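Local atomic coordinates of adenosine monophosphate-protein transferase FICD homolog (PDB entry 5JJ6), a protein that belongs to the Fic/DOC (Fido) family, as a largely helical FICD homolog from Caenorhabditis elegans. Residues N176-L188 against D204-A216. Residues are numbered along the deposited sequence; the frame is centred on the assembly and turned at random.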
ATOM      1  N   ASN B 176       4.981   7.592   0.001  1.00 36.78           N
ATOM      2  CA  ASN B 176       3.733   6.853   0.125  1.00 40.57           C
ATOM      3  C   ASN B 176       2.859   7.305   1.300  1.00 44.26           C
ATOM      4  O   ASN B 176       1.623   7.249   1.208  1.00 46.37           O
ATOM      5  CB  ASN B 176       4.018   5.366   0.251  1.00 42.92           C
ATOM      6  CG  ASN B 176       4.212   4.708  -1.084  1.00 45.38           C
ATOM      7  OD1 ASN B 176       3.843   5.271  -2.125  1.00 42.83           O
ATOM      8  ND2 ASN B 176       4.786   3.507  -1.073  1.00 42.16           N
ATOM      9  N   GLU B 177       3.493   7.740   2.392  1.00 39.03           N
ATOM     10  CA  GLU B 177       2.779   8.302   3.536  1.00 34.50           C
ATOM     11  C   GLU B 177       2.107   9.616   3.179  1.00 36.71           C
ATOM     12  O   GLU B 177       0.938   9.833   3.506  1.00 38.55           O
ATOM     13  CB  GLU B 177       3.734   8.498   4.708  1.00 34.59           C
ATOM     14  CG  GLU B 177       4.003   7.218   5.485  1.00 43.82           C
ATOM     15  CD  GLU B 177       5.133   7.353   6.510  1.00 56.06           C
ATOM     16  OE1 GLU B 177       5.633   8.488   6.740  1.00 52.10           O
ATOM     17  OE2 GLU B 177       5.512   6.311   7.100  1.00 58.31           O
ATOM     18  N   VAL B 178       2.836  10.483   2.485  1.00 36.63           N
ATOM     19  CA  VAL B 178       2.264  11.746   2.043  1.00 33.72           C
ATOM     20  C   VAL B 178       1.035  11.494   1.168  1.00 36.56           C
ATOM     21  O   VAL B 178      -0.067  12.012   1.437  1.00 33.77           O
ATOM     22  CB  VAL B 178       3.318  12.583   1.284  1.00 30.89           C
ATOM     23  CG1 VAL B 178       2.688  13.738   0.546  1.00 29.11           C
ATOM     24  CG2 VAL B 178       4.357  13.100   2.260  1.00 35.29           C
ATOM     25  N   ILE B 179       1.223  10.669   0.141  1.00 35.38           N
ATOM     26  CA  ILE B 179       0.146  10.343  -0.792  1.00 37.66           C
ATOM     27  C   ILE B 179      -1.074   9.728  -0.103  1.00 38.18           C
ATOM     28  O   ILE B 179      -2.213  10.166  -0.321  1.00 37.23           O
ATOM     29  CB  ILE B 179       0.664   9.419  -1.916  1.00 40.22           C
ATOM     30  CG1 ILE B 179       1.614  10.215  -2.826  1.00 32.21           C
ATOM     31  CG2 ILE B 179      -0.480   8.912  -2.758  1.00 35.87           C
ATOM     32  CD1 ILE B 179       2.779   9.418  -3.386  1.00 32.20           C
ATOM     33  N   GLY B 180      -0.826   8.721   0.728  1.00 39.34           N
ATOM     34  CA  GLY B 180      -1.873   8.098   1.523  1.00 39.35           C
ATOM     35  C   GLY B 180      -2.656   9.074   2.386  1.00 38.39           C
ATOM     36  O   GLY B 180      -3.886   9.037   2.395  1.00 40.22           O
ATOM     37  N   MET B 181      -1.959   9.945   3.117  1.00 37.12           N
ATOM     38  CA  MET B 181      -2.654  10.912   3.956  1.00 36.44           C
ATOM     39  C   MET B 181      -3.546  11.816   3.127  1.00 40.40           C
ATOM     40  O   MET B 181      -4.701  12.049   3.479  1.00 42.50           O
ATOM     41  CB  MET B 181      -1.683  11.777   4.753  1.00 33.09           C
ATOM     42  CG  MET B 181      -1.681  11.522   6.261  1.00 46.11           C
ATOM     43  SD  MET B 181      -3.275  11.590   7.148  1.00 41.39           S
ATOM     44  CE  MET B 181      -3.993  13.060   6.439  1.00 42.67           C
ATOM     45  N   ASP B 182      -3.009  12.309   2.014  1.00 41.04           N
ATOM     46  CA  ASP B 182      -3.781  13.157   1.114  1.00 37.73           C
ATOM     47  C   ASP B 182      -5.063  12.430   0.686  1.00 40.36           C
ATOM     48  O   ASP B 182      -6.146  13.017   0.663  1.00 44.16           O
ATOM     49  CB  ASP B 182      -2.922  13.546  -0.093  1.00 45.03           C
ATOM     50  CG  ASP B 182      -3.659  14.420  -1.097  1.00 53.34           C
ATOM     51  OD1 ASP B 182      -3.964  15.585  -0.755  1.00 56.43           O
ATOM     52  OD2 ASP B 182      -3.921  13.946  -2.226  1.00 52.49           O
ATOM     53  N   ALA B 183      -4.929  11.149   0.355  1.00 38.97           N
ATOM     54  CA  ALA B 183      -6.080  10.327  -0.010  1.00 39.13           C
ATOM     55  C   ALA B 183      -7.127  10.303   1.107  1.00 47.82           C
ATOM     56  O   ALA B 183      -8.322  10.553   0.873  1.00 52.27           O
ATOM     57  CB  ALA B 183      -5.638   8.916  -0.342  1.00 33.79           C
ATOM     58  N   ALA B 184      -6.671   9.987   2.317  1.00 42.35           N
ATOM     59  CA  ALA B 184      -7.552   9.927   3.472  1.00 40.88           C
ATOM     60  C   ALA B 184      -8.284  11.249   3.690  1.00 41.76           C
ATOM     61  O   ALA B 184      -9.481  11.269   3.943  1.00 46.25           O
ATOM     62  CB  ALA B 184      -6.762   9.546   4.717  1.00 37.81           C
ATOM     63  N   LEU B 185      -7.558  12.351   3.588  1.00 40.07           N
ATOM     64  CA  LEU B 185      -8.131  13.669   3.794  1.00 42.77           C
ATOM     65  C   LEU B 185      -9.205  13.981   2.750  1.00 47.72           C
ATOM     66  O   LEU B 185     -10.276  14.513   3.079  1.00 49.48           O
ATOM     67  CB  LEU B 185      -7.027  14.735   3.775  1.00 44.75           C
ATOM     68  CG  LEU B 185      -7.427  16.144   4.218  1.00 43.46           C
ATOM     69  CD1 LEU B 185      -8.091  16.112   5.583  1.00 47.15           C
ATOM     70  CD2 LEU B 185      -6.218  17.028   4.262  1.00 42.93           C
ATOM     71  N   ARG B 186      -8.913  13.666   1.489  1.00 53.06           N
ATOM     72  CA  ARG B 186      -9.867  13.919   0.408  1.00 54.60           C
ATOM     73  C   ARG B 186     -11.135  13.106   0.645  1.00 51.33           C
ATOM     74  O   ARG B 186     -12.245  13.593   0.441  1.00 53.33           O
ATOM     75  CB  ARG B 186      -9.253  13.606  -0.968  1.00 57.68           C
ATOM     76  CG  ARG B 186      -8.573  14.839  -1.616  1.00 67.06           C
ATOM     77  CD  ARG B 186      -7.995  14.599  -3.025  1.00 64.18           C
ATOM     78  NE  ARG B 186      -7.104  13.442  -3.095  1.00 62.18           N
ATOM     79  CZ  ARG B 186      -7.487  12.237  -3.517  1.00 69.84           C
ATOM     80  NH1 ARG B 186      -8.746  12.044  -3.902  1.00 74.87           N
ATOM     81  NH2 ARG B 186      -6.622  11.226  -3.551  1.00 57.91           N
ATOM     82  N   PHE B 187     -10.952  11.867   1.085  1.00 49.26           N
ATOM     83  CA  PHE B 187     -12.067  10.988   1.416  1.00 47.05           C
ATOM     84  C   PHE B 187     -12.919  11.588   2.521  1.00 52.75           C
ATOM     85  O   PHE B 187     -14.157  11.572   2.470  1.00 56.00           O
ATOM     86  CB  PHE B 187     -11.548   9.631   1.846  1.00 41.96           C
ATOM     87  CG  PHE B 187     -12.598   8.737   2.369  1.00 51.33           C
ATOM     88  CD1 PHE B 187     -13.573   8.234   1.530  1.00 55.57           C
ATOM     89  CD2 PHE B 187     -12.638   8.410   3.716  1.00 58.53           C
ATOM     90  CE1 PHE B 187     -14.569   7.390   2.020  1.00 56.98           C
ATOM     91  CE2 PHE B 187     -13.627   7.573   4.215  1.00 57.82           C
ATOM     92  CZ  PHE B 187     -14.594   7.061   3.361  1.00 56.04           C
ATOM     93  N   LEU B 188     -12.233  12.094   3.536  1.00 49.42           N
ATOM     94  CA  LEU B 188     -12.883  12.750   4.645  1.00 50.89           C
ATOM     95  C   LEU B 188     -13.766  13.878   4.134  1.00 54.89           C
ATOM     96  O   LEU B 188     -14.938  13.964   4.493  1.00 61.00           O
ATOM     97  CB  LEU B 188     -11.836  13.281   5.626  1.00 47.35           C
ATOM     98  CG  LEU B 188     -12.271  13.869   6.961  1.00 44.56           C
ATOM     99  CD1 LEU B 188     -11.200  13.575   7.981  1.00 45.54           C
ATOM    100  CD2 LEU B 188     -12.478  15.360   6.851  1.00 50.20           C
ATOM    101  N   ASP B 204     -16.238   4.016   8.463  1.00 59.74           N
ATOM    102  CA  ASP B 204     -15.678   5.319   8.112  1.00 58.00           C
ATOM    103  C   ASP B 204     -14.266   5.457   8.649  1.00 53.89           C
ATOM    104  O   ASP B 204     -13.362   5.907   7.944  1.00 57.96           O
ATOM    105  CB  ASP B 204     -16.546   6.453   8.651  1.00 59.37           C
ATOM    106  CG  ASP B 204     -17.940   6.452   8.056  1.00 64.90           C
ATOM    107  OD1 ASP B 204     -18.099   6.013   6.896  1.00 72.16           O
ATOM    108  OD2 ASP B 204     -18.880   6.896   8.746  1.00 68.88           O
ATOM    109  N   ILE B 205     -14.075   5.053   9.898  1.00 55.57           N
ATOM    110  CA  ILE B 205     -12.752   5.078  10.514  1.00 52.84           C
ATOM    111  C   ILE B 205     -11.827   4.086   9.808  1.00 52.25           C
ATOM    112  O   ILE B 205     -10.668   4.395   9.525  1.00 53.31           O
ATOM    113  CB  ILE B 205     -12.837   4.762  12.018  1.00 53.59           C
ATOM    114  CG1 ILE B 205     -13.685   5.820  12.732  1.00 57.36           C
ATOM    115  CG2 ILE B 205     -11.449   4.665  12.630  1.00 50.96           C
ATOM    116  CD1 ILE B 205     -13.907   5.547  14.217  1.00 50.51           C
ATOM    117  N   LEU B 206     -12.351   2.900   9.512  1.00 53.20           N
ATOM    118  CA  LEU B 206     -11.591   1.900   8.774  1.00 48.04           C
ATOM    119  C   LEU B 206     -11.173   2.398   7.399  1.00 53.50           C
ATOM    120  O   LEU B 206     -10.062   2.117   6.955  1.00 51.76           O
ATOM    121  CB  LEU B 206     -12.390   0.606   8.635  1.00 47.92           C
ATOM    122  CG  LEU B 206     -12.535  -0.154   9.948  1.00 54.52           C
ATOM    123  CD1 LEU B 206     -13.387  -1.397   9.770  1.00 57.60           C
ATOM    124  CD2 LEU B 206     -11.165  -0.498  10.509  1.00 57.06           C
ATOM    125  N   GLU B 207     -12.065   3.120   6.724  1.00 53.55           N
ATOM    126  CA  GLU B 207     -11.787   3.622   5.380  1.00 53.53           C
ATOM    127  C   GLU B 207     -10.752   4.710   5.425  1.00 50.35           C
ATOM    128  O   GLU B 207      -9.886   4.798   4.548  1.00 57.93           O
ATOM    129  CB  GLU B 207     -13.050   4.143   4.697  1.00 55.61           C
ATOM    130  CG  GLU B 207     -13.928   3.047   4.134  1.00 64.91           C
ATOM    131  CD  GLU B 207     -13.135   2.049   3.309  1.00 72.69           C
ATOM    132  OE1 GLU B 207     -12.539   2.464   2.282  1.00 67.53           O
ATOM    133  OE2 GLU B 207     -13.107   0.857   3.701  1.00 73.66           O
ATOM    134  N   MET B 208     -10.849   5.554   6.441  1.00 46.77           N
ATOM    135  CA  MET B 208      -9.822   6.556   6.631  1.00 49.12           C
ATOM    136  C   MET B 208      -8.462   5.903   6.869  1.00 48.10           C
ATOM    137  O   MET B 208      -7.470   6.338   6.289  1.00 45.48           O
ATOM    138  CB  MET B 208     -10.185   7.494   7.771  1.00 48.56           C
ATOM    139  CG  MET B 208     -11.081   8.626   7.321  1.00 51.83           C
ATOM    140  SD  MET B 208     -11.255   9.897   8.581  1.00 69.75           S
ATOM    141  CE  MET B 208     -11.859   8.936   9.970  1.00 44.88           C
ATOM    142  N   HIS B 209      -8.409   4.862   7.700  1.00 44.37           N
ATOM    143  CA  HIS B 209      -7.133   4.188   7.952  1.00 43.76           C
ATOM    144  C   HIS B 209      -6.608   3.478   6.704  1.00 46.38           C
ATOM    145  O   HIS B 209      -5.402   3.411   6.461  1.00 45.53           O
ATOM    146  CB  HIS B 209      -7.263   3.177   9.088  1.00 41.25           C
ATOM    147  CG  HIS B 209      -5.971   2.519   9.459  1.00 41.89           C
ATOM    148  ND1 HIS B 209      -5.644   1.239   9.061  1.00 44.60           N
ATOM    149  CD2 HIS B 209      -4.925   2.957  10.199  1.00 41.56           C
ATOM    150  CE1 HIS B 209      -4.452   0.923   9.533  1.00 45.87           C
ATOM    151  NE2 HIS B 209      -3.994   1.948  10.231  1.00 41.91           N
ATOM    152  N   ARG B 210      -7.532   2.953   5.914  1.00 51.64           N
ATOM    153  CA  ARG B 210      -7.194   2.180   4.733  1.00 47.85           C
ATOM    154  C   ARG B 210      -6.562   3.144   3.751  1.00 47.44           C
ATOM    155  O   ARG B 210      -5.637   2.792   3.032  1.00 53.74           O
ATOM    156  CB  ARG B 210      -8.438   1.491   4.156  1.00 53.91           C
ATOM    157  CG  ARG B 210      -8.193   0.694   2.902  1.00 65.86           C
ATOM    158  CD  ARG B 210      -9.251  -0.390   2.660  1.00 68.21           C
ATOM    159  NE  ARG B 210      -8.666  -1.488   1.882  1.00 82.40           N
ATOM    160  CZ  ARG B 210      -8.558  -2.747   2.313  1.00 82.54           C
ATOM    161  NH1 ARG B 210      -9.026  -3.083   3.516  1.00 72.04           N
ATOM    162  NH2 ARG B 210      -7.992  -3.672   1.537  1.00 66.48           N
ATOM    163  N   ARG B 211      -7.032   4.383   3.738  1.00 45.19           N
ATOM    164  CA  ARG B 211      -6.384   5.370   2.884  1.00 44.76           C
ATOM    165  C   ARG B 211      -5.095   5.969   3.496  1.00 47.16           C
ATOM    166  O   ARG B 211      -4.140   6.271   2.770  1.00 46.21           O
ATOM    167  CB  ARG B 211      -7.390   6.447   2.512  1.00 42.84           C
ATOM    168  CG  ARG B 211      -8.357   5.907   1.478  1.00 48.73           C
ATOM    169  CD  ARG B 211      -9.554   6.788   1.229  1.00 56.02           C
ATOM    170  NE  ARG B 211     -10.308   6.321   0.068  1.00 61.09           N
ATOM    171  CZ  ARG B 211     -11.125   5.272   0.080  1.00 64.84           C
ATOM    172  NH1 ARG B 211     -11.299   4.584   1.204  1.00 66.37           N
ATOM    173  NH2 ARG B 211     -11.769   4.911  -1.026  1.00 65.24           N
ATOM    174  N   VAL B 212      -5.062   6.136   4.816  1.00 46.43           N
ATOM    175  CA  VAL B 212      -3.869   6.625   5.515  1.00 42.27           C
ATOM    176  C   VAL B 212      -2.678   5.719   5.235  1.00 42.83           C
ATOM    177  O   VAL B 212      -1.583   6.195   4.938  1.00 44.33           O
ATOM    178  CB  VAL B 212      -4.085   6.726   7.046  1.00 40.59           C
ATOM    179  CG1 VAL B 212      -2.759   6.784   7.776  1.00 41.68           C
ATOM    180  CG2 VAL B 212      -4.898   7.947   7.389  1.00 40.66           C
ATOM    181  N   LEU B 213      -2.880   4.412   5.375  1.00 42.47           N
ATOM    182  CA  LEU B 213      -1.769   3.463   5.280  1.00 46.48           C
ATOM    183  C   LEU B 213      -1.723   2.695   3.962  1.00 49.56           C
ATOM    184  O   LEU B 213      -0.819   1.890   3.752  1.00 49.52           O
ATOM    185  CB  LEU B 213      -1.809   2.457   6.430  1.00 48.79           C
ATOM    186  CG  LEU B 213      -1.148   2.887   7.733  1.00 46.78           C
ATOM    187  CD1 LEU B 213      -0.841   1.658   8.543  1.00 47.05           C
ATOM    188  CD2 LEU B 213       0.108   3.686   7.439  1.00 48.14           C
ATOM    189  N   GLY B 214      -2.713   2.919   3.100  1.00 49.12           N
ATOM    190  CA  GLY B 214      -2.839   2.169   1.858  1.00 50.62           C
ATOM    191  C   GLY B 214      -1.573   2.019   1.024  1.00 52.14           C
ATOM    192  O   GLY B 214      -1.153   0.902   0.705  1.00 53.64           O
ATOM    193  N   ASN B 215      -0.987   3.139   0.622  1.00 48.61           N
ATOM    194  CA  ASN B 215       0.230   3.093  -0.164  1.00 42.55           C
ATOM    195  C   ASN B 215       1.454   2.665   0.640  1.00 45.70           C
ATOM    196  O   ASN B 215       2.257   1.867   0.173  1.00 51.30           O
ATOM    197  CB  ASN B 215       0.482   4.444  -0.817  1.00 41.26           C
ATOM    198  CG  ASN B 215      -0.693   4.914  -1.644  1.00 42.10           C
ATOM    199  OD1 ASN B 215      -1.582   5.603  -1.157  1.00 40.77           O
ATOM    200  ND2 ASN B 215      -0.709   4.519  -2.906  1.00 45.99           N
ATOM    201  N   ALA B 216       1.593   3.172   1.858  1.00 46.92           N
ATOM    202  CA  ALA B 216       2.809   2.928   2.626  1.00 44.33           C
ATOM    203  C   ALA B 216       2.882   1.501   3.151  1.00 50.70           C
ATOM    204  O   ALA B 216       3.948   0.894   3.156  1.00 52.39           O
ATOM    205  CB  ALA B 216       2.907   3.914   3.778  1.00 45.34           C
TER
HETATM  206  O   HOH W   1       0.094   5.738   2.665  1.00 40.55           O
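Arg211 and Phe187 illustrate how a long, charged side chain can lie along the seam between two consecutive helices. Starting at its root, CB of Arg211 rests 3.6 Å from CA of Ala184, where Gly180 and Ala184 allow the segment axes to approach within 6.9 Å; the two run roughly antiparallel, at 153°. CG is anti to the carbonyl carbon (chi1 -75°) and the chain runs out extended from CG to NE, with CD passing 3.5 Å from CB of Phe187. Beyond it, the guanidinium spreads over one face of the ring, planes 16° apart, an off-centre cation-pi stack with CZ 4.6 Å from the ring centroid. NH1 completes the path in a salt bridge to Glu207, 2.7 Å from OE1, approaching that oxygen from its anti side; this bond probably helps fix the stack. Phe187 is itself a knob among Asp204, Glu207, Met208 and Arg211, with CG of Met208 at its edge. At the other end, a water joins the carbonyls of Asn176 and Val212, accepting also from the backbone N of Ala216. Asn176 and Asn215 there each bond to their own counterparts in the second subunit, placing this end of the pair at the dimer interface. Helices 127-148 and 284-297 pack against Met181, the latter also against Met208, while helix 154-162 meets Val178 and Ile179.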